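Local coordinates for histone-lysine N-methyltransferase, H3 lysine-9 specific SUVH4 (Arabidopsis thaliana, PDB 4QEO), which transfers methyl groups from S-adenosyl-L-methionine to the H3K9 position of histone H3 and so marks chromatin for transcriptional repression linked to DNA methylation, at residues A[237-245]-A[255-266]; A[267-278]-A[449-458]. All blocks are in the same frame, centred on the assembly; numbering follows the deposited sequence.

Contact 1. Residues A[237-245]-A[255-266]; sequences IEGLVCEDI and PATNRVDDSPVS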
loop_
_atom_site.group_PDB
_atom_site.type_symbol
_atom_site.label_atom_id
_atom_site.label_comp_id
_atom_site.label_asym_id
_atom_site.label_seq_id
_atom_site.Cartn_x
_atom_site.Cartn_y
_atom_site.Cartn_z
ATOM N N ILE A 237 -11.708 -6.757 24.429
ATOM C CA ILE A 237 -10.866 -5.878 23.619
ATOM C C ILE A 237 -11.352 -4.424 23.736
ATOM O O ILE A 237 -12.553 -4.162 23.778
ATOM C CB ILE A 237 -10.759 -6.383 22.151
ATOM C CG1 ILE A 237 -9.772 -7.558 22.063
ATOM C CG2 ILE A 237 -10.310 -5.273 21.216
ATOM C CD1 ILE A 237 -10.292 -8.882 22.613
ATOM N N GLU A 238 -10.403 -3.494 23.796
ATOM C CA GLU A 238 -10.615 -2.148 24.343
ATOM C C GLU A 238 -11.542 -1.183 23.594
ATOM O O GLU A 238 -11.388 -0.960 22.405
ATOM C CB GLU A 238 -9.258 -1.477 24.552
ATOM C CG GLU A 238 -8.357 -2.218 25.520
ATOM C CD GLU A 238 -8.277 -1.536 26.868
ATOM O OE1 GLU A 238 -7.980 -2.223 27.868
ATOM O OE2 GLU A 238 -8.506 -0.311 26.925
ATOM N N GLY A 239 -12.480 -0.586 24.322
ATOM C CA GLY A 239 -13.377 0.412 23.760
ATOM C C GLY A 239 -14.389 -0.184 22.800
ATOM O O GLY A 239 -15.077 0.539 22.073
ATOM N N LEU A 240 -14.471 -1.512 22.803
ATOM C CA LEU A 240 -15.398 -2.253 21.953
ATOM C C LEU A 240 -16.829 -1.794 22.178
ATOM O O LEU A 240 -17.290 -1.691 23.313
ATOM C CB LEU A 240 -15.281 -3.751 22.241
ATOM C CG LEU A 240 -15.670 -4.754 21.156
ATOM C CD1 LEU A 240 -17.069 -5.292 21.399
ATOM C CD2 LEU A 240 -15.547 -4.135 19.763
ATOM N N VAL A 241 -17.528 -1.517 21.087
ATOM C CA VAL A 241 -18.889 -1.025 21.162
ATOM C C VAL A 241 -19.820 -2.010 20.461
ATOM O O VAL A 241 -20.981 -2.176 20.836
ATOM C CB VAL A 241 -18.988 0.378 20.538
ATOM C CG1 VAL A 241 -20.424 0.782 20.364
ATOM C CG2 VAL A 241 -18.264 1.391 21.410
ATOM N N CYS A 242 -19.284 -2.686 19.456
ATOM C CA CYS A 242 -20.045 -3.649 18.680
ATOM C C CYS A 242 -19.112 -4.770 18.250
ATOM O O CYS A 242 -18.076 -4.517 17.644
ATOM C CB CYS A 242 -20.664 -2.965 17.456
ATOM S SG CYS A 242 -21.631 -4.041 16.373
ATOM N N GLU A 243 -19.480 -6.006 18.568
ATOM C CA GLU A 243 -18.657 -7.169 18.254
ATOM C C GLU A 243 -18.480 -7.361 16.735
ATOM O O GLU A 243 -17.526 -8.004 16.291
ATOM C CB GLU A 243 -19.264 -8.425 18.901
ATOM C CG GLU A 243 -18.265 -9.531 19.231
ATOM C CD GLU A 243 -18.071 -9.739 20.731
ATOM O OE1 GLU A 243 -18.892 -9.228 21.526
ATOM O OE2 GLU A 243 -17.093 -10.417 21.112
ATOM N N ASP A 244 -19.389 -6.778 15.948
ATOM C CA ASP A 244 -19.397 -6.939 14.490
ATOM C C ASP A 244 -20.490 -6.084 13.855
ATOM O O ASP A 244 -21.663 -6.426 13.945
ATOM C CB ASP A 244 -19.640 -8.403 14.125
ATOM C CG ASP A 244 -19.727 -8.634 12.621
ATOM O OD1 ASP A 244 -19.399 -7.722 11.833
ATOM O OD2 ASP A 244 -20.112 -9.752 12.222
ATOM N N ILE A 245 -20.120 -4.991 13.194
ATOM C CA ILE A 245 -21.129 -4.111 12.602
ATOM C C ILE A 245 -21.928 -4.796 11.492
ATOM O O ILE A 245 -23.084 -4.440 11.239
ATOM C CB ILE A 245 -20.531 -2.799 12.060
ATOM C CG1 ILE A 245 -19.530 -3.084 10.941
ATOM C CG2 ILE A 245 -19.872 -2.016 13.181
ATOM C CD1 ILE A 245 -19.190 -1.872 10.100
ATOM N N PRO A 255 -15.434 -5.512 13.885
ATOM C CA PRO A 255 -15.666 -4.866 15.182
ATOM C C PRO A 255 -15.634 -3.339 15.110
ATOM O O PRO A 255 -15.007 -2.752 14.224
ATOM C CB PRO A 255 -14.511 -5.385 16.046
ATOM C CG PRO A 255 -13.503 -5.917 15.082
ATOM C CD PRO A 255 -14.284 -6.429 13.924
ATOM N N ALA A 256 -16.321 -2.705 16.052
ATOM C CA ALA A 256 -16.317 -1.254 16.150
ATOM C C ALA A 256 -15.905 -0.816 17.552
ATOM O O ALA A 256 -16.366 -1.381 18.540
ATOM C CB ALA A 256 -17.686 -0.693 15.790
ATOM N N THR A 257 -15.031 0.184 17.638
ATOM C CA THR A 257 -14.598 0.704 18.930
ATOM C C THR A 257 -14.745 2.213 19.017
ATOM O O THR A 257 -14.574 2.923 18.030
ATOM C CB THR A 257 -13.131 0.337 19.240
ATOM O OG1 THR A 257 -12.271 0.920 18.252
ATOM C CG2 THR A 257 -12.947 -1.179 19.248
ATOM N N ASN A 258 -15.116 2.688 20.195
ATOM C CA ASN A 258 -15.007 4.085 20.522
ATOM C C ASN A 258 -14.083 4.159 21.706
ATOM O O ASN A 258 -14.363 3.631 22.754
ATOM C CB ASN A 258 -16.349 4.665 20.886
ATOM C CG ASN A 258 -16.329 6.167 20.978
ATOM O OD1 ASN A 258 -15.334 6.763 21.338
ATOM N ND2 ASN A 258 -17.441 6.782 20.659
ATOM N N ARG A 259 -12.930 4.756 21.492
ATOM C CA ARG A 259 -11.985 4.974 22.539
ATOM C C ARG A 259 -12.036 6.434 22.831
ATOM O O ARG A 259 -11.517 6.871 23.811
ATOM C CB ARG A 259 -10.596 4.639 22.040
ATOM C CG ARG A 259 -9.656 4.081 23.075
ATOM C CD ARG A 259 -9.725 2.581 23.081
ATOM N NE ARG A 259 -8.423 1.985 22.832
ATOM C CZ ARG A 259 -7.448 1.891 23.731
ATOM N NH1 ARG A 259 -6.305 1.316 23.410
ATOM N NH2 ARG A 259 -7.616 2.362 24.950
ATOM N N VAL A 260 -12.593 7.200 21.912
ATOM C CA VAL A 260 -12.730 8.626 22.097
ATOM C C VAL A 260 -13.749 9.045 23.157
ATOM O O VAL A 260 -13.462 9.857 24.024
ATOM C CB VAL A 260 -13.017 9.306 20.752
ATOM C CG1 VAL A 260 -14.018 10.430 20.894
ATOM C CG2 VAL A 260 -11.737 9.793 20.113
ATOM N N ASP A 261 -14.917 8.431 23.129
ATOM C CA ASP A 261 -15.979 8.791 24.061
ATOM C C ASP A 261 -16.430 7.658 24.955
ATOM O O ASP A 261 -16.669 6.570 24.492
ATOM C CB ASP A 261 -17.233 9.261 23.319
ATOM C CG ASP A 261 -16.925 10.081 22.117
ATOM O OD1 ASP A 261 -17.704 10.043 21.135
ATOM O OD2 ASP A 261 -15.891 10.764 22.178
ATOM N N ASP A 262 -16.571 7.927 26.239
ATOM C CA ASP A 262 -17.513 7.200 27.051
ATOM C C ASP A 262 -18.733 7.859 26.506
ATOM O O ASP A 262 -18.616 8.945 25.973
ATOM C CB ASP A 262 -17.365 7.546 28.509
ATOM C CG ASP A 262 -17.254 9.012 28.730
ATOM O OD1 ASP A 262 -16.514 9.393 29.642
ATOM O OD2 ASP A 262 -17.902 9.775 27.993
ATOM N N SER A 263 -19.906 7.253 26.622
ATOM C CA SER A 263 -21.015 7.735 25.820
ATOM C C SER A 263 -21.045 6.981 24.488
ATOM O O SER A 263 -21.261 7.556 23.415
ATOM C CB SER A 263 -20.866 9.252 25.608
ATOM O OG SER A 263 -20.182 9.575 24.413
ATOM N N PRO A 264 -20.762 5.687 24.605
ATOM C CA PRO A 264 -20.439 4.780 23.506
ATOM C C PRO A 264 -21.590 4.115 22.745
ATOM O O PRO A 264 -21.793 2.913 22.859
ATOM C CB PRO A 264 -19.630 3.702 24.207
ATOM C CG PRO A 264 -20.230 3.638 25.561
ATOM C CD PRO A 264 -20.660 5.026 25.913
ATOM N N VAL A 265 -22.300 4.882 21.937
ATOM C CA VAL A 265 -23.267 4.313 21.019
ATOM C C VAL A 265 -22.482 3.666 19.898
ATOM O O VAL A 265 -21.300 3.934 19.750
ATOM C CB VAL A 265 -24.232 5.365 20.479
ATOM C CG1 VAL A 265 -24.283 6.548 21.422
ATOM C CG2 VAL A 265 -23.836 5.794 19.093
ATOM N N SER A 266 -23.119 2.771 19.161
ATOM C CA SER A 266 -22.454 2.049 18.109
ATOM C C SER A 266 -22.916 2.605 16.780
ATOM O O SER A 266 -23.995 3.121 16.680
ATOM C CB SER A 266 -22.765 0.577 18.229
ATOM O OG SER A 266 -22.728 -0.030 16.980
#
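Leu240 to Cys242 run antiparallel to Ala256 and Thr257, and the pairing slips by one residue because Val241 and Cys242 both face Ala256. This is a classic beta bulge: Ala256 O accepts from Val241 N at 2.8 Å and, more weakly, from Cys242 N, while Ala256 N returns a bond to Cys242 O. Strand 240-242 thus edges a small mixed sheet in which 256-257, of the pre-SET motif, pairs next with 357-361 of the SET region. A type II turn from Ile237 to Leu240 leads in; Gly239 has positive phi (71°), a CB there would run into Asn258 O, and its O accepts from Asn258 N at 2.9 Å. Val241, branched and apolar, directs CG2 to Asn258 CB and Pro264 CB. Small Ala256 lets Ile245 pack close, CG2 to CB 3.7 Å. Thr257 suits a strand between two others: CG2, anti to its carbonyl carbon, lies 3.8 Å from Leu240 CA, and OG1 bonds Glu358. At the exposed end Glu238 CB sits over the centre of the Arg259 guanidinium, with carboxylate and guanidinium planes 56° apart. Their salt bridge is purely electrostatic: Glu238 OE2 is 3.4 Å from Arg259 NH2 but well out of plane.

Contact 2. Residues A[267-278]-A[449-458]; sequences PTSGFTYIKSLI and AGSTGNFARF. With SAH (S-adenosyl-L-homocysteine), chain E.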
loop_
_atom_site.group_PDB
_atom_site.type_symbol
_atom_site.label_atom_id
_atom_site.label_comp_id
_atom_site.label_asym_id
_atom_site.label_seq_id
_atom_site.Cartn_x
_atom_site.Cartn_y
_atom_site.Cartn_z
ATOM N N PRO A 267 -22.059 2.533 15.779
ATOM C CA PRO A 267 -22.287 3.119 14.457
ATOM C C PRO A 267 -23.501 2.512 13.756
ATOM O O PRO A 267 -24.051 3.135 12.845
ATOM C CB PRO A 267 -21.004 2.767 13.698
ATOM C CG PRO A 267 -20.413 1.616 14.443
ATOM C CD PRO A 267 -20.738 1.888 15.868
ATOM N N THR A 268 -23.909 1.321 14.188
ATOM C CA THR A 268 -25.030 0.609 13.576
ATOM C C THR A 268 -26.392 1.229 13.897
ATOM O O THR A 268 -27.346 1.037 13.156
ATOM C CB THR A 268 -25.053 -0.875 13.999
ATOM O OG1 THR A 268 -24.910 -0.961 15.423
ATOM C CG2 THR A 268 -23.917 -1.654 13.323
ATOM N N SER A 269 -26.481 1.962 15.001
ATOM C CA SER A 269 -27.739 2.595 15.398
ATOM C C SER A 269 -28.295 3.504 14.301
ATOM O O SER A 269 -27.625 4.431 13.859
ATOM C CB SER A 269 -27.560 3.398 16.689
ATOM O OG SER A 269 -26.935 2.623 17.699
ATOM N N GLY A 270 -29.515 3.217 13.856
ATOM C CA GLY A 270 -30.152 3.983 12.798
ATOM C C GLY A 270 -29.707 3.534 11.421
ATOM O O GLY A 270 -30.075 4.132 10.408
ATOM N N PHE A 271 -28.925 2.458 11.389
ATOM C CA PHE A 271 -28.314 1.965 10.160
ATOM C C PHE A 271 -28.400 0.443 10.094
ATOM O O PHE A 271 -28.119 -0.240 11.072
ATOM C CB PHE A 271 -26.851 2.426 10.088
ATOM C CG PHE A 271 -26.100 1.910 8.894
ATOM C CD1 PHE A 271 -26.201 2.547 7.665
ATOM C CD2 PHE A 271 -25.277 0.796 9.004
ATOM C CE1 PHE A 271 -25.498 2.082 6.568
ATOM C CE2 PHE A 271 -24.573 0.319 7.912
ATOM C CZ PHE A 271 -24.682 0.959 6.691
ATOM N N THR A 272 -28.792 -0.093 8.946
ATOM C CA THR A 272 -28.893 -1.548 8.809
ATOM C C THR A 272 -27.958 -2.082 7.735
ATOM O O THR A 272 -27.975 -1.638 6.587
ATOM C CB THR A 272 -30.336 -2.054 8.518
ATOM O OG1 THR A 272 -30.848 -1.418 7.341
ATOM C CG2 THR A 272 -31.265 -1.794 9.703
ATOM N N TYR A 273 -27.159 -3.063 8.124
ATOM C CA TYR A 273 -26.112 -3.583 7.262
ATOM C C TYR A 273 -26.655 -4.480 6.169
ATOM O O TYR A 273 -27.382 -5.431 6.447
ATOM C CB TYR A 273 -25.092 -4.360 8.092
ATOM C CG TYR A 273 -23.738 -4.457 7.434
ATOM C CD1 TYR A 273 -23.500 -5.386 6.430
ATOM C CD2 TYR A 273 -22.696 -3.625 7.825
ATOM C CE1 TYR A 273 -22.264 -5.480 5.824
ATOM C CE2 TYR A 273 -21.451 -3.709 7.222
ATOM C CZ TYR A 273 -21.238 -4.642 6.225
ATOM O OH TYR A 273 -20.005 -4.737 5.617
ATOM N N ILE A 274 -26.292 -4.171 4.925
ATOM C CA ILE A 274 -26.592 -5.031 3.788
ATOM C C ILE A 274 -25.327 -5.315 2.976
ATOM O O ILE A 274 -24.382 -4.518 2.981
ATOM C CB ILE A 274 -27.673 -4.413 2.875
ATOM C CG1 ILE A 274 -27.229 -3.045 2.366
ATOM C CG2 ILE A 274 -28.997 -4.286 3.626
ATOM C CD1 ILE A 274 -28.289 -2.319 1.541
ATOM N N LYS A 275 -25.305 -6.454 2.291
ATOM C CA LYS A 275 -24.166 -6.816 1.449
ATOM C C LYS A 275 -24.481 -6.587 -0.020
ATOM O O LYS A 275 -23.603 -6.672 -0.870
ATOM C CB LYS A 275 -23.752 -8.278 1.667
ATOM C CG LYS A 275 -22.673 -8.476 2.743
ATOM C CD LYS A 275 -22.027 -9.865 2.674
ATOM C CE LYS A 275 -20.785 -9.873 1.786
ATOM N NZ LYS A 275 -20.089 -11.201 1.793
ATOM N N SER A 276 -25.741 -6.313 -0.321
ATOM C CA SER A 276 -26.164 -6.176 -1.704
ATOM C C SER A 276 -26.889 -4.855 -1.907
ATOM O O SER A 276 -27.627 -4.403 -1.032
ATOM C CB SER A 276 -27.103 -7.325 -2.097
ATOM O OG SER A 276 -26.402 -8.552 -2.230
ATOM N N LEU A 277 -26.693 -4.256 -3.079
ATOM C CA LEU A 277 -27.424 -3.065 -3.478
ATOM C C LEU A 277 -28.934 -3.267 -3.392
ATOM O O LEU A 277 -29.448 -4.348 -3.693
ATOM C CB LEU A 277 -27.064 -2.694 -4.915
ATOM C CG LEU A 277 -25.615 -2.297 -5.183
ATOM C CD1 LEU A 277 -25.404 -2.147 -6.678
ATOM C CD2 LEU A 277 -25.283 -0.997 -4.458
ATOM N N ILE A 278 -29.642 -2.222 -2.969
ATOM C CA ILE A 278 -31.095 -2.188 -3.072
ATOM C C ILE A 278 -31.441 -1.153 -4.138
ATOM O O ILE A 278 -30.917 -0.046 -4.122
ATOM C CB ILE A 278 -31.758 -1.784 -1.747
ATOM C CG1 ILE A 278 -31.479 -2.830 -0.664
ATOM C CG2 ILE A 278 -33.258 -1.590 -1.946
ATOM C CD1 ILE A 278 -31.960 -2.405 0.714
ATOM N N ALA A 449 -26.169 5.475 1.205
ATOM C CA ALA A 449 -25.893 4.621 2.351
ATOM C C ALA A 449 -26.265 5.319 3.657
ATOM O O ALA A 449 -25.711 5.012 4.716
ATOM C CB ALA A 449 -24.440 4.193 2.358
ATOM N N GLY A 450 -27.226 6.241 3.572
ATOM C CA GLY A 450 -27.661 7.003 4.729
ATOM C C GLY A 450 -28.265 6.155 5.833
ATOM O O GLY A 450 -28.055 6.413 7.017
ATOM N N SER A 451 -29.014 5.131 5.451
ATOM C CA SER A 451 -29.732 4.344 6.438
ATOM C C SER A 451 -29.388 2.877 6.331
ATOM O O SER A 451 -29.499 2.129 7.300
ATOM C CB SER A 451 -31.237 4.567 6.297
ATOM O OG SER A 451 -31.532 5.945 6.462
ATOM N N THR A 452 -28.953 2.460 5.152
ATOM C CA THR A 452 -28.551 1.075 4.992
ATOM C C THR A 452 -27.404 0.959 3.988
ATOM O O THR A 452 -27.314 1.742 3.036
ATOM C CB THR A 452 -29.764 0.192 4.602
ATOM O OG1 THR A 452 -29.379 -1.184 4.587
ATOM C CG2 THR A 452 -30.292 0.579 3.248
ATOM N N GLY A 453 -26.513 0.005 4.221
ATOM C CA GLY A 453 -25.360 -0.180 3.357
ATOM C C GLY A 453 -24.379 -1.162 3.953
ATOM O O GLY A 453 -24.644 -1.749 5.002
ATOM N N ASN A 454 -23.249 -1.360 3.279
ATOM C CA ASN A 454 -22.145 -2.114 3.864
ATOM C C ASN A 454 -21.170 -1.149 4.564
ATOM O O ASN A 454 -21.507 0.017 4.778
ATOM C CB ASN A 454 -21.445 -2.968 2.810
ATOM C CG ASN A 454 -20.623 -2.146 1.837
ATOM O OD1 ASN A 454 -20.773 -0.927 1.743
ATOM N ND2 ASN A 454 -19.752 -2.818 1.095
ATOM N N PHE A 455 -19.967 -1.618 4.895
ATOM C CA PHE A 455 -19.040 -0.818 5.710
ATOM C C PHE A 455 -18.395 0.359 4.984
ATOM O O PHE A 455 -17.814 1.251 5.618
ATOM C CB PHE A 455 -17.954 -1.696 6.355
ATOM C CG PHE A 455 -16.870 -2.147 5.404
ATOM C CD1 PHE A 455 -15.727 -1.380 5.216
ATOM C CD2 PHE A 455 -16.980 -3.350 4.720
ATOM C CE1 PHE A 455 -14.731 -1.789 4.355
ATOM C CE2 PHE A 455 -15.981 -3.769 3.860
ATOM C CZ PHE A 455 -14.849 -2.991 3.682
ATOM N N ALA A 456 -18.489 0.346 3.661
ATOM C CA ALA A 456 -17.864 1.363 2.822
ATOM C C ALA A 456 -18.186 2.781 3.265
ATOM O O ALA A 456 -17.328 3.662 3.196
ATOM C CB ALA A 456 -18.277 1.166 1.364
ATOM N N ARG A 457 -19.420 2.999 3.720
ATOM C CA ARG A 457 -19.867 4.336 4.118
ATOM C C ARG A 457 -19.110 4.924 5.320
ATOM O O ARG A 457 -19.183 6.129 5.574
ATOM C CB ARG A 457 -21.381 4.335 4.389
ATOM C CG ARG A 457 -21.821 3.312 5.425
ATOM C CD ARG A 457 -22.109 3.957 6.767
ATOM N NE ARG A 457 -23.397 4.642 6.760
ATOM C CZ ARG A 457 -23.855 5.397 7.754
ATOM N NH1 ARG A 457 -25.040 5.975 7.647
ATOM N NH2 ARG A 457 -23.128 5.580 8.848
ATOM N N PHE A 458 -18.397 4.079 6.060
ATOM C CA PHE A 458 -17.666 4.530 7.242
ATOM C C PHE A 458 -16.260 5.024 6.907
ATOM O O PHE A 458 -15.536 5.515 7.781
ATOM C CB PHE A 458 -17.580 3.410 8.285
ATOM C CG PHE A 458 -18.896 3.078 8.923
ATOM C CD1 PHE A 458 -19.476 3.951 9.827
ATOM C CD2 PHE A 458 -19.559 1.899 8.613
ATOM C CE1 PHE A 458 -20.695 3.659 10.414
ATOM C CE2 PHE A 458 -20.776 1.596 9.200
ATOM C CZ PHE A 458 -21.342 2.480 10.103
HETATM N N SAH E . -16.837 9.674 9.695
HETATM C CA SAH E . -18.121 9.424 9.048
HETATM C CB SAH E . -17.958 8.459 7.873
HETATM C CG SAH E . -17.681 9.149 6.538
HETATM S SD SAH E . -19.179 9.876 5.820
HETATM C C SAH E . -19.163 8.936 10.051
HETATM O O SAH E . -20.139 8.285 9.680
HETATM O OXT SAH E . -19.056 9.185 11.256
HETATM C "C5'" SAH E . -18.397 11.478 5.514
HETATM C "C4'" SAH E . -18.631 12.433 6.674
HETATM O "O4'" SAH E . -17.626 12.227 7.651
HETATM C "C3'" SAH E . -18.568 13.890 6.244
HETATM O "O3'" SAH E . -19.855 14.450 6.166
HETATM C "C2'" SAH E . -17.761 14.575 7.325
HETATM O "O2'" SAH E . -18.612 15.184 8.268
HETATM C "C1'" SAH E . -16.999 13.447 7.989
HETATM N N9 SAH E . -15.635 13.453 7.439
HETATM C C8 SAH E . -15.134 12.610 6.478
HETATM N N7 SAH E . -13.850 12.951 6.231
HETATM C C5 SAH E . -13.532 14.008 7.011
HETATM C C6 SAH E . -12.366 14.747 7.153
HETATM N N6 SAH E . -11.294 14.434 6.430
HETATM N N1 SAH E . -12.334 15.799 8.047
HETATM C C2 SAH E . -13.453 16.114 8.795
HETATM N N3 SAH E . -14.610 15.374 8.650
HETATM C C4 SAH E . -14.646 14.337 7.776
#
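Phe271 fills the tight side of this contact, pressed against the backbone of Thr452 and Gly453 and against the side chains of Arg457 and Phe458, where the pre-SET region meets the SET domain through a short two-stranded parallel sheet. Thr272 N donates to Ser451 O (2.9 Å), Gly453 N to Thr272 O, and Ile274 N to Gly453 O. Phe271 precedes strand 272-273; its CG, opposite the backbone N about the CA-CB bond (chi1 177°), carries the ring to Gly453, with CZ 3.2 Å from Gly453 N. Glycine suits that place because a side chain would crowd Ala449 CB. Arg457 lays CD over one ring face and makes an off-centre cation-pi contact, its CZ 4.2 Å from the centroid. NE and NH1 both grip Ala449 O in the guanidinium plane, which fixes the group's rotation. Phe458 turns its edge to the Phe271 face, planes 74° apart, and meets Pro267 CB through CE1. Phe271 thus backs two residues of the S-adenosyl-L-homocysteine pocket, Arg457 and Phe458. Tyr273 is covered on one face by Asn454 CA and Gly453 O, while its hydroxyl bonds Glu250. The other side is looser: Thr272 and Ser451 are exposed, and Ile278 CD1 merely approaches Thr452 CG2 at 4.3 Å. Beyond the pair, Phe455 and Ala456 pack on strand 380-383, Thr452 touches strand 387-390, and Pro267 and Phe458 reach strand 367-371.

Contacts 1 and 2 follow one another along the chain, with Ser266 leading directly into Pro267, and their centres lie about 17 Å apart. They meet through Pro267, whose CG is 3.8 Å from Ala256 CB and 3.9 Å from Ile245 CG2, while Ile245 O rests 3.5 Å from Tyr273 CD2. Contact 2 borders the cofactor pocket directly: Arg457 O is 3.5 Å from CB of the bound S-adenosyl-L-homocysteine. Contact 1 stands farther back, the side chain of Val265 about 10 Å from the ligand. Both come close to the side chain of Trp367, whose carbonyl hydrogen-bonds the ligand: Asn258 at about 4 Å and Pro267 at about 3 Å between nearest side-chain atoms.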